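Local structure of (r)-specific enoyl-coa hydratase (Aeromonas punctata, 1IQ6) at residues A21-F26 with L36-A41; L14-G19 with A59-G64. The protein catalyses the hydration of short-chain trans-2-enoyl-CoA, of four to six carbon atoms, to the corresponding (3R)-3-hydroxyacyl-CoA, and works as a homodimer. All blocks are in the same frame, centred on the assembly; numbering follows the deposited sequence.

Interaction 1 (A21-F26 with L36-A41); sequences AEVAAF and LHLDPA
Val23 reaches from helix 20-30 to the loop at His37 and Leu38 and makes the whole of the close contact with a single methyl, CG1. This branch lies anti to the backbone N (chi1 174°), which sends it outward from the helix, where it stands 3.6 Å from the carbonyl oxygen His37 O. The same methyl is 4.1 Å from His37 CB and 3.9 Å from Leu38 CD2, so it covers both the root of the histidine and the end of the leucine. The valine and leucine side chains pass each other in opposite directions, Leu38 starting to one side of the helix and coming nearer only at its tip. No hydrogen bond crosses the contact, which buries just 105 Å² in all.

The packing is firm on the Val23–His37 side, where both residues are buried, and loosens toward solvent. Leu38 is exposed, and Ala24 CB, also of an exposed residue, is 5.2 Å from Leu38 CD2, its nearest atom in the loop. Farther along, Asp39 N-caps helix 40-44: its OD2 accepts from Ala41 N at 2.8 Å, met from above the carboxylate plane, and more weakly from Phe42 N.

His37 and Leu36 belong to the (3R)-3-hydroxyacyl-CoA site inferred by similarity. The buried histidine is positioned by partners beyond the two segments, ND1 being hydrogen-bonded to Ile52 O and the ring stacked on that of His54. Val23 also packs on Val53, His54 and Val90, and one turn farther along, Phe26 meets the His54 ring edge-to-face. Helix 20-30 lies against the 36-41 loop through Val23 and against the start of helix 55-68 through Phe26, which touches Met56 and Leu57, while Glu22 and Ala25 pack on Leu29 of the second subunit.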
loop_
_atom_site.group_PDB
_atom_site.type_symbol
_atom_site.label_atom_id
_atom_site.label_comp_id
_atom_site.label_asym_id
_atom_site.label_seq_id
_atom_site.Cartn_x
_atom_site.Cartn_y
_atom_site.Cartn_z
ATOM N N ALA B 21 0.964 -10.262 -15.403
ATOM C CA ALA B 21 1.576 -9.021 -15.857
ATOM C C ALA B 21 1.495 -7.926 -14.802
ATOM O O ALA B 21 2.457 -7.190 -14.583
ATOM C CB ALA B 21 0.916 -8.553 -17.155
ATOM N N GLU B 22 0.344 -7.816 -14.149
ATOM C CA GLU B 22 0.172 -6.789 -13.130
ATOM C C GLU B 22 1.037 -7.080 -11.908
ATOM O O GLU B 22 1.669 -6.177 -11.357
ATOM C CB GLU B 22 -1.303 -6.681 -12.728
ATOM C CG GLU B 22 -2.185 -6.094 -13.824
ATOM C CD GLU B 22 -2.480 -7.078 -14.939
ATOM O OE1 GLU B 22 -2.638 -6.636 -16.098
ATOM O OE2 GLU B 22 -2.569 -8.291 -14.656
ATOM N N VAL B 23 1.069 -8.339 -11.489
ATOM C CA VAL B 23 1.879 -8.718 -10.341
ATOM C C VAL B 23 3.359 -8.472 -10.645
ATOM O O VAL B 23 4.110 -8.020 -9.779
ATOM C CB VAL B 23 1.641 -10.194 -9.963
ATOM C CG1 VAL B 23 2.595 -10.613 -8.849
ATOM C CG2 VAL B 23 0.193 -10.379 -9.510
ATOM N N ALA B 24 3.772 -8.752 -11.878
ATOM C CA ALA B 24 5.160 -8.525 -12.268
ATOM C C ALA B 24 5.489 -7.032 -12.233
ATOM O O ALA B 24 6.568 -6.636 -11.786
ATOM C CB ALA B 24 5.411 -9.085 -13.666
ATOM N N ALA B 25 4.561 -6.204 -12.704
ATOM C CA ALA B 25 4.770 -4.762 -12.705
ATOM C C ALA B 25 4.864 -4.243 -11.269
ATOM O O ALA B 25 5.665 -3.356 -10.973
ATOM C CB ALA B 25 3.629 -4.064 -13.443
ATOM N N PHE B 26 4.053 -4.800 -10.374
ATOM C CA PHE B 26 4.096 -4.356 -8.987
ATOM C C PHE B 26 5.398 -4.797 -8.334
ATOM O O PHE B 26 5.971 -4.067 -7.531
ATOM C CB PHE B 26 2.922 -4.910 -8.176
ATOM C CG PHE B 26 2.876 -4.379 -6.769
ATOM C CD1 PHE B 26 2.460 -3.075 -6.520
ATOM C CD2 PHE B 26 3.298 -5.165 -5.697
ATOM C CE1 PHE B 26 2.466 -2.560 -5.223
ATOM C CE2 PHE B 26 3.307 -4.661 -4.400
ATOM C CZ PHE B 26 2.891 -3.355 -4.164
ATOM N N LEU B 36 6.840 -16.133 -3.561
ATOM C CA LEU B 36 5.465 -16.481 -3.209
ATOM C C LEU B 36 4.490 -15.881 -4.219
ATOM O O LEU B 36 3.384 -16.390 -4.407
ATOM C CB LEU B 36 5.106 -15.950 -1.813
ATOM C CG LEU B 36 5.594 -16.674 -0.556
ATOM C CD1 LEU B 36 7.087 -16.531 -0.412
ATOM C CD2 LEU B 36 4.898 -16.088 0.661
ATOM N N HIS B 37 4.916 -14.803 -4.870
ATOM C CA HIS B 37 4.077 -14.105 -5.838
ATOM C C HIS B 37 4.352 -14.439 -7.301
ATOM O O HIS B 37 3.628 -13.970 -8.179
ATOM C CB HIS B 37 4.243 -12.589 -5.670
ATOM C CG HIS B 37 4.112 -12.114 -4.258
ATOM N ND1 HIS B 37 2.969 -12.305 -3.512
ATOM C CD2 HIS B 37 4.975 -11.444 -3.459
ATOM C CE1 HIS B 37 3.134 -11.773 -2.313
ATOM N NE2 HIS B 37 4.344 -11.244 -2.255
ATOM N N LEU B 38 5.366 -15.256 -7.575
ATOM C CA LEU B 38 5.717 -15.540 -8.966
ATOM C C LEU B 38 6.006 -16.988 -9.378
ATOM O O LEU B 38 5.601 -17.421 -10.459
ATOM C CB LEU B 38 6.926 -14.680 -9.344
ATOM C CG LEU B 38 6.876 -13.202 -8.938
ATOM C CD1 LEU B 38 8.257 -12.581 -9.059
ATOM C CD2 LEU B 38 5.868 -12.463 -9.805
ATOM N N ASP B 39 6.708 -17.726 -8.525
ATOM C CA ASP B 39 7.101 -19.103 -8.827
ATOM C C ASP B 39 6.119 -20.188 -8.380
ATOM O O ASP B 39 5.924 -20.406 -7.185
ATOM C CB ASP B 39 8.480 -19.361 -8.207
ATOM C CG ASP B 39 9.027 -20.739 -8.525
ATOM O OD1 ASP B 39 10.163 -21.027 -8.096
ATOM O OD2 ASP B 39 8.336 -21.533 -9.194
ATOM N N PRO B 40 5.503 -20.899 -9.342
ATOM C CA PRO B 40 4.549 -21.959 -9.000
ATOM C C PRO B 40 5.193 -23.138 -8.262
ATOM O O PRO B 40 4.566 -23.755 -7.404
ATOM C CB PRO B 40 3.974 -22.356 -10.360
ATOM C CG PRO B 40 5.113 -22.096 -11.291
ATOM C CD PRO B 40 5.637 -20.768 -10.803
ATOM N N ALA B 41 6.439 -23.453 -8.603
ATOM C CA ALA B 41 7.140 -24.549 -7.943
ATOM C C ALA B 41 7.356 -24.200 -6.470
ATOM O O ALA B 41 7.101 -25.017 -5.583
ATOM C CB ALA B 41 8.482 -24.806 -8.627
#

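Interaction 2 (L14-G19 with A59-G64); sequences LSKRFG and ASLFSG
Leu61 extends from helix 55-68 toward strand 11-17 and the residues that follow it, and receives three side chains, of Leu14, Lys16 and Phe18. With CG anti to the carbonyl carbon (chi1 -72°) and CD1 anti to CA, its isobutyl fork stands well clear of the helix. Both prongs meet the Phe18 ring at its far end, CD1 lying 3.7 Å from Phe18 CE1 and CD2 3.7 Å from Phe18 CZ. The two side chains arrive from opposite directions, and CD1 approaches the ring obliquely. Phe18 also packs on Leu57 and Leu58, one turn earlier in the helix.

This is the heart of the hot-dog fold of the MaoC-like family: a long helix, the sausage, lies against a curved antiparallel sheet, the bun. Strand 11-17 is an outermost strand of that sheet within the chain, beside strand 93-103, whose Val94 and Ala96 touch Leu61 as well.

Leu14 takes the less common first torsion (64°), CG lying between the backbone N and the carbonyl carbon, and from there CD1 comes to 4.2 Å from Leu61 CD2. Lys16, two residues on along the strand, is stretched throughout, and the contact uses its aliphatic stem: CD lies 4.0 Å from Leu61 CD2. The extended chain carries NZ past the leucine to the dimer interface, where it donates to Leu29 O and forms a salt bridge with Glu31 OE2, both of the second subunit. Leu29 of that subunit also packs on Phe18 and Leu61.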
loop_
_atom_site.group_PDB
_atom_site.type_symbol
_atom_site.label_atom_id
_atom_site.label_comp_id
_atom_site.label_asym_id
_atom_site.label_seq_id
_atom_site.Cartn_x
_atom_site.Cartn_y
_atom_site.Cartn_z
ATOM N N LEU B 14 -15.216 -1.283 -6.585
ATOM C CA LEU B 14 -14.720 -1.578 -7.919
ATOM C C LEU B 14 -14.172 -2.996 -7.871
ATOM O O LEU B 14 -13.873 -3.521 -6.799
ATOM C CB LEU B 14 -13.630 -0.583 -8.356
ATOM C CG LEU B 14 -12.283 -0.480 -7.631
ATOM C CD1 LEU B 14 -11.426 -1.713 -7.894
ATOM C CD2 LEU B 14 -11.558 0.760 -8.135
ATOM N N SER B 15 -14.071 -3.628 -9.031
ATOM C CA SER B 15 -13.545 -4.977 -9.099
ATOM C C SER B 15 -12.392 -4.974 -10.081
ATOM O O SER B 15 -12.357 -4.167 -11.012
ATOM C CB SER B 15 -14.622 -5.963 -9.554
ATOM O OG SER B 15 -15.657 -6.058 -8.588
ATOM N N LYS B 16 -11.445 -5.875 -9.866
ATOM C CA LYS B 16 -10.293 -5.952 -10.743
ATOM C C LYS B 16 -9.592 -7.290 -10.634
ATOM O O LYS B 16 -9.625 -7.932 -9.591
ATOM C CB LYS B 16 -9.307 -4.836 -10.402
ATOM C CG LYS B 16 -8.117 -4.792 -11.330
ATOM C CD LYS B 16 -7.322 -3.516 -11.160
ATOM C CE LYS B 16 -6.216 -3.456 -12.196
ATOM N NZ LYS B 16 -5.527 -2.142 -12.206
ATOM N N ARG B 17 -8.957 -7.702 -11.728
ATOM C CA ARG B 17 -8.210 -8.948 -11.766
ATOM C C ARG B 17 -6.730 -8.625 -11.911
ATOM O O ARG B 17 -6.326 -7.957 -12.864
ATOM C CB ARG B 17 -8.643 -9.808 -12.959
ATOM C CG ARG B 17 -9.965 -10.520 -12.795
ATOM C CD ARG B 17 -10.306 -11.325 -14.052
ATOM N NE ARG B 17 -11.609 -11.973 -13.941
ATOM C CZ ARG B 17 -11.833 -13.109 -13.290
ATOM N NH1 ARG B 17 -13.059 -13.611 -13.238
ATOM N NH2 ARG B 17 -10.832 -13.757 -12.707
ATOM N N PHE B 18 -5.923 -9.076 -10.960
ATOM C CA PHE B 18 -4.490 -8.851 -11.047
ATOM C C PHE B 18 -3.886 -10.146 -11.556
ATOM O O PHE B 18 -3.831 -11.140 -10.830
ATOM C CB PHE B 18 -3.891 -8.508 -9.683
ATOM C CG PHE B 18 -4.262 -7.142 -9.180
ATOM C CD1 PHE B 18 -5.014 -6.999 -8.019
ATOM C CD2 PHE B 18 -3.841 -5.998 -9.851
ATOM C CE1 PHE B 18 -5.340 -5.733 -7.530
ATOM C CE2 PHE B 18 -4.164 -4.730 -9.370
ATOM C CZ PHE B 18 -4.915 -4.601 -8.204
ATOM N N GLY B 19 -3.464 -10.130 -12.816
ATOM C CA GLY B 19 -2.866 -11.304 -13.421
ATOM C C GLY B 19 -1.357 -11.227 -13.342
ATOM O O GLY B 19 -0.805 -10.315 -12.727
ATOM N N ALA B 59 -4.085 -3.737 -1.622
ATOM C CA ALA B 59 -4.374 -2.540 -0.840
ATOM C C ALA B 59 -4.304 -1.250 -1.645
ATOM O O ALA B 59 -4.945 -0.260 -1.296
ATOM C CB ALA B 59 -3.430 -2.459 0.352
ATOM N N SER B 60 -3.528 -1.259 -2.723
ATOM C CA SER B 60 -3.396 -0.069 -3.556
ATOM C C SER B 60 -4.710 0.337 -4.224
ATOM O O SER B 60 -4.879 1.493 -4.614
ATOM C CB SER B 60 -2.308 -0.287 -4.610
ATOM O OG SER B 60 -1.035 -0.410 -3.989
ATOM N N LEU B 61 -5.644 -0.604 -4.350
ATOM C CA LEU B 61 -6.933 -0.297 -4.962
ATOM C C LEU B 61 -7.710 0.725 -4.141
ATOM O O LEU B 61 -8.561 1.437 -4.672
ATOM C CB LEU B 61 -7.771 -1.568 -5.130
ATOM C CG LEU B 61 -7.278 -2.522 -6.224
ATOM C CD1 LEU B 61 -8.166 -3.751 -6.269
ATOM C CD2 LEU B 61 -7.286 -1.810 -7.578
ATOM N N PHE B 62 -7.429 0.800 -2.843
ATOM C CA PHE B 62 -8.127 1.773 -2.004
ATOM C C PHE B 62 -7.789 3.180 -2.484
ATOM O O PHE B 62 -8.646 4.061 -2.497
ATOM C CB PHE B 62 -7.719 1.617 -0.536
ATOM C CG PHE B 62 -8.102 0.287 0.074
ATOM C CD1 PHE B 62 -7.323 -0.269 1.086
ATOM C CD2 PHE B 62 -9.234 -0.405 -0.355
ATOM C CE1 PHE B 62 -7.656 -1.496 1.663
ATOM C CE2 PHE B 62 -9.582 -1.636 0.214
ATOM C CZ PHE B 62 -8.794 -2.186 1.224
ATOM N N SER B 63 -6.539 3.383 -2.891
ATOM C CA SER B 63 -6.097 4.688 -3.372
ATOM C C SER B 63 -6.950 5.094 -4.573
ATOM O O SER B 63 -7.344 6.252 -4.702
ATOM C CB SER B 63 -4.615 4.636 -3.763
ATOM O OG SER B 63 -4.044 5.935 -3.778
ATOM N N GLY B 64 -7.242 4.127 -5.439
ATOM C CA GLY B 64 -8.058 4.398 -6.608
ATOM C C GLY B 64 -9.477 4.808 -6.245
ATOM O O GLY B 64 -10.007 5.777 -6.782
#

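In the fold
Interaction 1 lies inside the chain loop that interaction 2 closes, their centres 16 Å apart. Strand 11-17 runs almost directly into helix 20-30, and the turn is pinned by the hydrogen bond from Gly19 N to Glu22 OE2. The two contacts also touch through Phe26 CE1 and Ser60 OG, 4.3 Å apart. The side chain of His37 is about 6 Å from Gly55, at the start of the helix of interaction 2, and about 10 Å from that of Phe18; interaction 1 holds part of the inferred acyl-CoA site, interaction 2 does not. Leu29 of the second subunit packs on both contacts, and Asp32 of that subunit, a residue of its own inferred site, hydrogen-bonds to Ser63 OG.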